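PDB 1ZJ8: sulfite reductase [ferredoxin] from Mycobacterium tuberculosis, which catalyses the six-electron reduction of sulfite to sulfide with electrons from ferredoxin, using a siroheme and a [4Fe-4S] cluster. Local coordinates for residues L425-S429 and T441-A445; I138-V144 and F386-L392. All blocks are in the same frame, centred on the assembly; numbering follows the deposited sequence.

Interaction 1: L425-S429 and T441-A445. With SRM (siroheme), chain E.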
loop_
_atom_site.group_PDB
_atom_site.type_symbol
_atom_site.label_atom_id
_atom_site.label_comp_id
_atom_site.label_asym_id
_atom_site.label_seq_id
_atom_site.Cartn_x
_atom_site.Cartn_y
_atom_site.Cartn_z
ATOM N N LEU A 425 -9.088 -10.753 1.986
ATOM C CA LEU A 425 -8.665 -10.732 0.600
ATOM C C LEU A 425 -8.197 -9.329 0.218
ATOM O O LEU A 425 -8.815 -8.335 0.564
ATOM C CB LEU A 425 -9.797 -11.209 -0.331
ATOM C CG LEU A 425 -9.496 -11.159 -1.849
ATOM C CD1 LEU A 425 -10.200 -12.260 -2.596
ATOM C CD2 LEU A 425 -9.831 -9.805 -2.515
ATOM N N MET A 426 -7.106 -9.240 -0.516
ATOM C CA MET A 426 -6.733 -7.982 -1.158
ATOM C C MET A 426 -6.511 -8.218 -2.644
ATOM O O MET A 426 -6.221 -9.339 -3.077
ATOM C CB MET A 426 -5.455 -7.383 -0.547
ATOM C CG MET A 426 -5.593 -6.873 0.874
ATOM S SD MET A 426 -4.140 -5.949 1.494
ATOM C CE MET A 426 -2.760 -6.840 0.817
ATOM N N ALA A 427 -6.645 -7.149 -3.415
ATOM C CA ALA A 427 -6.375 -7.181 -4.841
ATOM C C ALA A 427 -5.874 -5.808 -5.247
ATOM O O ALA A 427 -6.173 -4.805 -4.585
ATOM C CB ALA A 427 -7.623 -7.538 -5.608
ATOM N N CYS A 428 -5.103 -5.757 -6.325
ATOM C CA CYS A 428 -4.627 -4.493 -6.875
ATOM C C CYS A 428 -5.659 -3.979 -7.870
ATOM O O CYS A 428 -6.772 -4.507 -7.956
ATOM C CB CYS A 428 -3.287 -4.712 -7.560
ATOM S SG CYS A 428 -3.388 -5.662 -9.120
ATOM N N SER A 429 -5.294 -2.948 -8.622
ATOM C CA SER A 429 -6.218 -2.352 -9.589
ATOM C C SER A 429 -6.444 -3.275 -10.806
ATOM O O SER A 429 -7.592 -3.521 -11.223
ATOM C CB SER A 429 -5.676 -1.004 -9.991
ATOM O OG SER A 429 -5.319 -0.335 -8.808
ATOM N N THR A 441 -8.391 -7.816 -11.572
ATOM C CA THR A 441 -8.201 -8.104 -10.159
ATOM C C THR A 441 -9.293 -7.500 -9.269
ATOM O O THR A 441 -9.952 -8.241 -8.532
ATOM C CB THR A 441 -6.825 -7.579 -9.684
ATOM O OG1 THR A 441 -6.657 -6.221 -10.114
ATOM C CG2 THR A 441 -5.712 -8.422 -10.249
ATOM N N ARG A 442 -9.490 -6.176 -9.338
ATOM C CA ARG A 442 -10.426 -5.533 -8.423
ATOM C C ARG A 442 -11.882 -5.886 -8.713
ATOM O O ARG A 442 -12.667 -6.053 -7.780
ATOM C CB ARG A 442 -10.252 -4.004 -8.321
ATOM C CG ARG A 442 -10.794 -3.509 -6.944
ATOM C CD ARG A 442 -10.696 -2.017 -6.632
ATOM N NE ARG A 442 -9.338 -1.478 -6.693
ATOM C CZ ARG A 442 -8.346 -1.760 -5.854
ATOM N NH1 ARG A 442 -8.507 -2.613 -4.869
ATOM N NH2 ARG A 442 -7.158 -1.196 -6.022
ATOM N N VAL A 443 -12.235 -6.041 -9.984
ATOM C CA VAL A 443 -13.599 -6.426 -10.350
ATOM C C VAL A 443 -13.846 -7.925 -10.074
ATOM O O VAL A 443 -14.910 -8.322 -9.567
ATOM C CB VAL A 443 -13.890 -6.089 -11.846
ATOM C CG1 VAL A 443 -15.414 -6.177 -12.124
ATOM C CG2 VAL A 443 -13.322 -4.683 -12.208
ATOM N N ARG A 444 -12.850 -8.739 -10.418
ATOM C CA ARG A 444 -12.885 -10.167 -10.145
ATOM C C ARG A 444 -13.231 -10.426 -8.692
ATOM O O ARG A 444 -14.159 -11.188 -8.377
ATOM C CB ARG A 444 -11.520 -10.779 -10.453
ATOM C CG ARG A 444 -11.507 -12.304 -10.401
ATOM C CD ARG A 444 -12.153 -12.904 -11.646
ATOM N NE ARG A 444 -13.118 -13.947 -11.338
ATOM C CZ ARG A 444 -12.807 -15.175 -10.967
ATOM N NH1 ARG A 444 -11.554 -15.522 -10.829
ATOM N NH2 ARG A 444 -13.748 -16.068 -10.724
ATOM N N ALA A 445 -12.484 -9.753 -7.823
ATOM C CA ALA A 445 -12.645 -9.849 -6.375
ATOM C C ALA A 445 -14.064 -9.591 -5.935
ATOM O O ALA A 445 -14.526 -10.170 -4.957
ATOM C CB ALA A 445 -11.734 -8.842 -5.686
HETATM FE FE SRM E . 2.052 0.242 -6.562
HETATM C CHA SRM E . 3.120 0.884 -9.743
HETATM C CHB SRM E . -1.123 0.352 -7.622
HETATM C CHC SRM E . 1.040 -0.324 -3.521
HETATM C CHD SRM E . 4.724 -1.898 -6.093
HETATM N NA SRM E . 1.172 0.748 -8.285
HETATM C C1A SRM E . 1.758 1.106 -9.449
HETATM C C2A SRM E . 0.825 1.764 -10.418
HETATM C CMA SRM E . 0.967 3.252 -10.319
HETATM C CDA SRM E . 0.964 1.226 -11.815
HETATM C CEA SRM E . 1.685 2.029 -12.851
HETATM O O3A SRM E . 2.881 2.282 -12.678
HETATM O O4A SRM E . 1.098 2.442 -13.862
HETATM C C3A SRM E . -0.487 1.309 -9.876
HETATM C CAA SRM E . -1.570 2.334 -9.931
HETATM C CBA SRM E . -2.217 2.083 -11.267
HETATM C CCA SRM E . -3.674 2.410 -11.224
HETATM O O1A SRM E . -4.334 2.095 -10.210
HETATM O O2A SRM E . -4.181 3.011 -12.202
HETATM C C4A SRM E . -0.144 0.795 -8.520
HETATM N NB SRM E . 0.276 0.201 -5.720
HETATM C C1B SRM E . -0.948 0.302 -6.241
HETATM C C2B SRM E . -2.065 0.375 -5.238
HETATM C CMB SRM E . -3.161 1.338 -5.597
HETATM C CDB SRM E . -2.659 -0.991 -5.137
HETATM C CEB SRM E . -3.805 -1.191 -4.211
HETATM O O3B SRM E . -4.958 -1.454 -4.617
HETATM O O4B SRM E . -3.570 -1.079 -3.008
HETATM C C3B SRM E . -1.262 0.721 -4.003
HETATM C CAB SRM E . -1.085 2.212 -3.874
HETATM C CBB SRM E . -0.849 2.628 -2.455
HETATM C CCB SRM E . -0.450 4.074 -2.396
HETATM O O1B SRM E . -1.255 4.936 -2.051
HETATM O O2B SRM E . 0.695 4.428 -2.661
HETATM C C4B SRM E . 0.086 0.184 -4.404
HETATM N NC SRM E . 2.662 -0.954 -5.172
HETATM C C1C SRM E . 2.232 -0.928 -3.895
HETATM C C2C SRM E . 2.858 -1.858 -3.077
HETATM C CDC SRM E . 2.495 -2.317 -1.704
HETATM C CEC SRM E . 2.969 -1.598 -0.502
HETATM O O3C SRM E . 3.532 -0.486 -0.617
HETATM O O4C SRM E . 2.782 -2.177 0.578
HETATM C C3C SRM E . 3.869 -2.323 -3.863
HETATM C CAC SRM E . 4.799 -3.353 -3.311
HETATM C CBC SRM E . 5.792 -2.985 -2.229
HETATM C CCC SRM E . 6.982 -2.293 -2.871
HETATM O O1C SRM E . 6.867 -1.130 -3.345
HETATM O O2C SRM E . 8.056 -2.945 -2.923
HETATM C C4C SRM E . 3.776 -1.721 -5.091
HETATM N ND SRM E . 3.776 -0.110 -7.563
HETATM C C1D SRM E . 4.586 -1.139 -7.269
HETATM C C2D SRM E . 5.378 -1.431 -8.395
HETATM C CAD SRM E . 6.765 -2.039 -8.287
HETATM C CBD SRM E . 7.946 -1.122 -8.215
HETATM C CCD SRM E . 9.349 -1.605 -7.977
HETATM O O1D SRM E . 9.895 -1.248 -6.910
HETATM O O2D SRM E . 9.940 -2.339 -8.814
HETATM C C3D SRM E . 5.008 -0.532 -9.380
HETATM C CDD SRM E . 5.849 -0.156 -10.570
HETATM C CED SRM E . 7.031 0.784 -10.480
HETATM O O3D SRM E . 7.226 1.476 -9.480
HETATM O O4D SRM E . 7.841 0.886 -11.413
HETATM C C4D SRM E . 4.018 0.281 -8.851
#
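Leu425 meets helix 442-455 through one methyl, its CD2 lying 3.8 Å from CB of Ala445, and the same leucine also packs on Val449 one turn further along. Ala427, two residues on in strand 425-427, also directs its CB at segment 441-445, against the carbonyl of Thr441. Its own carbonyl O takes a weak, bent bond from Arg442 NH1 (3.2 Å), having a further donor in Gln390.

At Cys428 strand gives way to loop. SG is a ligand of the [4Fe-4S] cluster, while the carbonyl O accepts Thr441 OG1 at 2.8 Å; the hydroxyl sits well above the carbonyl plane, 71° out of it. That same carbonyl O lies 3.8 Å above the centre of the Arg442 guanidinium. Both segments lie in the second 4Fe-4S domain, where strand 425-427 edges a mixed sheet beside strand 469-472.

Ser429 OG is 3.4 Å from Arg442 NH2, a weak bond, and donates to siroheme O1A. The stronger use of NH2 is toward a second siroheme carboxylate: it reaches O3B at 2.6 Å and nearly straight (164°), with that oxygen near the guanidinium plane. A bend at chi3 (-57°) turns the arginine head back across Cys428 toward the cofactor.

Interaction 2: I138-V144 and F386-L392. With SRM (siroheme), chain E.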
loop_
_atom_site.group_PDB
_atom_site.type_symbol
_atom_site.label_atom_id
_atom_site.label_comp_id
_atom_site.label_asym_id
_atom_site.label_seq_id
_atom_site.Cartn_x
_atom_site.Cartn_y
_atom_site.Cartn_z
ATOM N N ILE A 138 -9.885 2.431 -1.915
ATOM C CA ILE A 138 -8.966 2.633 -0.800
ATOM C C ILE A 138 -7.811 1.752 -1.061
ATOM O O ILE A 138 -7.967 0.548 -1.134
ATOM C CB ILE A 138 -9.511 2.222 0.594
ATOM C CG1 ILE A 138 -10.433 3.288 1.164
ATOM C CG2 ILE A 138 -8.373 2.038 1.607
ATOM C CD1 ILE A 138 -11.861 3.097 0.708
ATOM N N SER A 139 -6.643 2.363 -1.152
ATOM C CA SER A 139 -5.416 1.668 -1.409
ATOM C C SER A 139 -4.911 1.002 -0.110
ATOM O O SER A 139 -5.367 1.332 0.993
ATOM C CB SER A 139 -4.432 2.708 -1.924
ATOM O OG SER A 139 -3.810 3.408 -0.853
ATOM N N ASP A 140 -3.970 0.067 -0.244
ATOM C CA ASP A 140 -3.379 -0.600 0.910
ATOM C C ASP A 140 -2.176 0.173 1.501
ATOM O O ASP A 140 -1.345 -0.408 2.190
ATOM C CB ASP A 140 -2.997 -2.019 0.508
ATOM C CG ASP A 140 -1.834 -2.055 -0.448
ATOM O OD1 ASP A 140 -1.257 -0.984 -0.663
ATOM O OD2 ASP A 140 -1.479 -3.144 -0.964
ATOM N N ARG A 141 -2.074 1.471 1.203
ATOM C CA ARG A 141 -1.168 2.392 1.901
ATOM C C ARG A 141 -1.968 3.576 2.452
ATOM O O ARG A 141 -1.433 4.659 2.603
ATOM C CB ARG A 141 -0.077 2.945 0.967
ATOM C CG ARG A 141 1.069 2.014 0.604
ATOM C CD ARG A 141 2.266 2.803 0.067
ATOM N NE ARG A 141 3.073 3.442 1.129
ATOM C CZ ARG A 141 3.916 2.790 1.947
ATOM N NH1 ARG A 141 4.088 1.479 1.843
ATOM N NH2 ARG A 141 4.602 3.451 2.869
ATOM N N GLN A 142 -3.259 3.363 2.713
ATOM C CA GLN A 142 -4.149 4.318 3.424
ATOM C C GLN A 142 -4.575 5.539 2.584
ATOM O O GLN A 142 -5.150 6.483 3.123
ATOM C CB GLN A 142 -3.565 4.734 4.785
ATOM C CG GLN A 142 -3.121 3.553 5.658
ATOM C CD GLN A 142 -2.576 3.980 7.032
ATOM O OE1 GLN A 142 -1.348 4.048 7.243
ATOM N NE2 GLN A 142 -3.490 4.250 7.976
ATOM N N ASN A 143 -4.337 5.482 1.270
ATOM C CA ASN A 143 -4.844 6.482 0.316
ATOM C C ASN A 143 -6.190 6.115 -0.365
ATOM O O ASN A 143 -6.653 4.972 -0.322
ATOM C CB ASN A 143 -3.792 6.710 -0.773
ATOM C CG ASN A 143 -2.514 7.325 -0.227
ATOM O OD1 ASN A 143 -2.549 8.055 0.767
ATOM N ND2 ASN A 143 -1.377 7.036 -0.880
ATOM N N VAL A 144 -6.815 7.113 -0.978
ATOM C CA VAL A 144 -7.845 6.870 -1.969
ATOM C C VAL A 144 -7.296 7.232 -3.312
ATOM O O VAL A 144 -6.461 8.126 -3.423
ATOM C CB VAL A 144 -9.103 7.710 -1.787
ATOM C CG1 VAL A 144 -9.932 7.153 -0.675
ATOM C CG2 VAL A 144 -8.752 9.148 -1.531
ATOM N N PHE A 386 -8.149 5.324 7.050
ATOM C CA PHE A 386 -7.977 4.229 6.103
ATOM C C PHE A 386 -6.871 3.287 6.597
ATOM O O PHE A 386 -6.002 3.718 7.344
ATOM C CB PHE A 386 -7.615 4.760 4.702
ATOM C CG PHE A 386 -8.674 5.657 4.062
ATOM C CD1 PHE A 386 -10.035 5.354 4.157
ATOM C CD2 PHE A 386 -8.294 6.776 3.323
ATOM C CE1 PHE A 386 -11.010 6.184 3.565
ATOM C CE2 PHE A 386 -9.248 7.594 2.728
ATOM C CZ PHE A 386 -10.616 7.295 2.849
ATOM N N THR A 387 -6.889 2.033 6.137
ATOM C CA THR A 387 -6.066 0.925 6.686
ATOM C C THR A 387 -5.014 0.480 5.679
ATOM O O THR A 387 -5.228 0.552 4.481
ATOM C CB THR A 387 -6.981 -0.296 7.035
ATOM O OG1 THR A 387 -7.981 0.133 7.961
ATOM C CG2 THR A 387 -6.250 -1.491 7.666
ATOM N N PRO A 388 -3.834 0.058 6.146
ATOM C CA PRO A 388 -2.935 -0.587 5.177
ATOM C C PRO A 388 -3.390 -1.953 4.647
ATOM O O PRO A 388 -2.609 -2.627 3.985
ATOM C CB PRO A 388 -1.603 -0.688 5.941
ATOM C CG PRO A 388 -1.754 0.263 7.137
ATOM C CD PRO A 388 -3.200 0.242 7.471
ATOM N N TYR A 389 -4.641 -2.337 4.885
ATOM C CA TYR A 389 -5.204 -3.580 4.342
ATOM C C TYR A 389 -6.483 -3.293 3.568
ATOM O O TYR A 389 -7.347 -4.173 3.425
ATOM C CB TYR A 389 -5.396 -4.596 5.464
ATOM C CG TYR A 389 -4.049 -5.094 5.951
ATOM C CD1 TYR A 389 -3.395 -4.465 7.010
ATOM C CD2 TYR A 389 -3.391 -6.150 5.299
ATOM C CE1 TYR A 389 -2.148 -4.890 7.422
ATOM C CE2 TYR A 389 -2.149 -6.581 5.713
ATOM C CZ TYR A 389 -1.534 -5.951 6.773
ATOM O OH TYR A 389 -0.290 -6.365 7.196
ATOM N N GLN A 390 -6.559 -2.048 3.070
ATOM C CA GLN A 390 -7.625 -1.542 2.205
ATOM C C GLN A 390 -8.988 -1.521 2.905
ATOM O O GLN A 390 -10.023 -1.851 2.303
ATOM C CB GLN A 390 -7.730 -2.346 0.909
ATOM C CG GLN A 390 -6.442 -2.615 0.200
ATOM C CD GLN A 390 -6.625 -3.645 -0.893
ATOM O OE1 GLN A 390 -7.303 -4.663 -0.693
ATOM N NE2 GLN A 390 -6.039 -3.390 -2.060
ATOM N N LYS A 391 -8.971 -1.130 4.174
ATOM C CA LYS A 391 -10.163 -1.110 5.013
ATOM C C LYS A 391 -10.341 0.273 5.601
ATOM O O LYS A 391 -9.497 1.150 5.405
ATOM C CB LYS A 391 -10.051 -2.187 6.094
ATOM C CG LYS A 391 -10.348 -3.622 5.547
ATOM C CD LYS A 391 -9.171 -4.581 5.613
ATOM C CE LYS A 391 -9.445 -5.941 4.915
ATOM N NZ LYS A 391 -9.125 -6.058 3.464
ATOM N N LEU A 392 -11.452 0.506 6.285
ATOM C CA LEU A 392 -11.595 1.770 7.013
ATOM C C LEU A 392 -12.155 1.599 8.406
ATOM O O LEU A 392 -13.026 0.766 8.633
ATOM C CB LEU A 392 -12.416 2.806 6.230
ATOM C CG LEU A 392 -13.344 2.378 5.102
ATOM C CD1 LEU A 392 -14.177 3.585 4.612
ATOM C CD2 LEU A 392 -12.570 1.797 3.936
HETATM FE FE SRM E . 2.052 0.242 -6.562
HETATM C CHA SRM E . 3.120 0.884 -9.743
HETATM C CHB SRM E . -1.123 0.352 -7.622
HETATM C CHC SRM E . 1.040 -0.324 -3.521
HETATM C CHD SRM E . 4.724 -1.898 -6.093
HETATM N NA SRM E . 1.172 0.748 -8.285
HETATM C C1A SRM E . 1.758 1.106 -9.449
HETATM C C2A SRM E . 0.825 1.764 -10.418
HETATM C CMA SRM E . 0.967 3.252 -10.319
HETATM C CDA SRM E . 0.964 1.226 -11.815
HETATM C CEA SRM E . 1.685 2.029 -12.851
HETATM O O3A SRM E . 2.881 2.282 -12.678
HETATM O O4A SRM E . 1.098 2.442 -13.862
HETATM C C3A SRM E . -0.487 1.309 -9.876
HETATM C CAA SRM E . -1.570 2.334 -9.931
HETATM C CBA SRM E . -2.217 2.083 -11.267
HETATM C CCA SRM E . -3.674 2.410 -11.224
HETATM O O1A SRM E . -4.334 2.095 -10.210
HETATM O O2A SRM E . -4.181 3.011 -12.202
HETATM C C4A SRM E . -0.144 0.795 -8.520
HETATM N NB SRM E . 0.276 0.201 -5.720
HETATM C C1B SRM E . -0.948 0.302 -6.241
HETATM C C2B SRM E . -2.065 0.375 -5.238
HETATM C CMB SRM E . -3.161 1.338 -5.597
HETATM C CDB SRM E . -2.659 -0.991 -5.137
HETATM C CEB SRM E . -3.805 -1.191 -4.211
HETATM O O3B SRM E . -4.958 -1.454 -4.617
HETATM O O4B SRM E . -3.570 -1.079 -3.008
HETATM C C3B SRM E . -1.262 0.721 -4.003
HETATM C CAB SRM E . -1.085 2.212 -3.874
HETATM C CBB SRM E . -0.849 2.628 -2.455
HETATM C CCB SRM E . -0.450 4.074 -2.396
HETATM O O1B SRM E . -1.255 4.936 -2.051
HETATM O O2B SRM E . 0.695 4.428 -2.661
HETATM C C4B SRM E . 0.086 0.184 -4.404
HETATM N NC SRM E . 2.662 -0.954 -5.172
HETATM C C1C SRM E . 2.232 -0.928 -3.895
HETATM C C2C SRM E . 2.858 -1.858 -3.077
HETATM C CDC SRM E . 2.495 -2.317 -1.704
HETATM C CEC SRM E . 2.969 -1.598 -0.502
HETATM O O3C SRM E . 3.532 -0.486 -0.617
HETATM O O4C SRM E . 2.782 -2.177 0.578
HETATM C C3C SRM E . 3.869 -2.323 -3.863
HETATM C CAC SRM E . 4.799 -3.353 -3.311
HETATM C CBC SRM E . 5.792 -2.985 -2.229
HETATM C CCC SRM E . 6.982 -2.293 -2.871
HETATM O O1C SRM E . 6.867 -1.130 -3.345
HETATM O O2C SRM E . 8.056 -2.945 -2.923
HETATM C C4C SRM E . 3.776 -1.721 -5.091
HETATM N ND SRM E . 3.776 -0.110 -7.563
HETATM C C1D SRM E . 4.586 -1.139 -7.269
HETATM C C2D SRM E . 5.378 -1.431 -8.395
HETATM C CAD SRM E . 6.765 -2.039 -8.287
HETATM C CBD SRM E . 7.946 -1.122 -8.215
HETATM C CCD SRM E . 9.349 -1.605 -7.977
HETATM O O1D SRM E . 9.895 -1.248 -6.910
HETATM O O2D SRM E . 9.940 -2.339 -8.814
HETATM C C3D SRM E . 5.008 -0.532 -9.380
HETATM C CDD SRM E . 5.849 -0.156 -10.570
HETATM C CED SRM E . 7.031 0.784 -10.480
HETATM O O3D SRM E . 7.226 1.476 -9.480
HETATM O O4D SRM E . 7.841 0.886 -11.413
HETATM C C4D SRM E . 4.018 0.281 -8.851
#
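Phe386 and Ile138 meet with CG1 of the isoleucine over one face of the ring, 4.0 Å from its centroid and 25° off the normal. This is a CH-pi contact, displaced toward the rim, and the two side chains cross at about a right angle. Further out, Ile138 CD1 touches Leu392 CD2 at 3.6 Å, while CG2 lies against the backbone of Gln390. The ring has other neighbours: Val144 CG1 approaches CE2 at 3.5 Å, and the carbonyl O of Gln142 lies at its edge, in plane.

Each segment is the turn of a beta hairpin, one joining strands 135-138 and 144-149, the other strands 384-386 and 392-397. They come from the two ferredoxin-like half domains, so the contact brings equivalent turns of the duplicated fold together.

Gln142 is the polar counterpart. Extended beyond CG (chi2 -178°), its side chain runs beside the Pro388 ring, pointing the same way, and NE2 donates to Phe386 O at 2.6 Å with an N-H...O angle of 167°. The acceptor lies almost in the amide plane; OE1 is engaged by Gly181 N. Asp140 and Pro388 bring their carbonyl oxygens to 3.1 Å, two acceptors, each of which is bonded by Arg480. On the cofactor side, Asp140 N donates to siroheme O4B at 3.0 Å and Arg141 NH1 to O3C at 3.2 Å.

Both contacts are buried and both reach the siroheme, but they build different parts of its site. Interaction 1 is local, joining an edge strand and the following helix within one 4Fe-4S domain, and mainly polar, with a hydroxyl and an arginine head on backbone carbonyls. Interaction 2 joins segments more than 240 residues apart, one from each ferredoxin-like half domain, and buries more surface (547 against 345 Å²), about half by polar residues and a proline, most of the rest by Phe386 and its aliphatic neighbours. The two meet where Gln390 NE2 lies 2.9 Å from Ala427 O, a probable hydrogen bond. One siroheme carboxylate spans them, O3B held by Arg442 and O4B by Asp140 N.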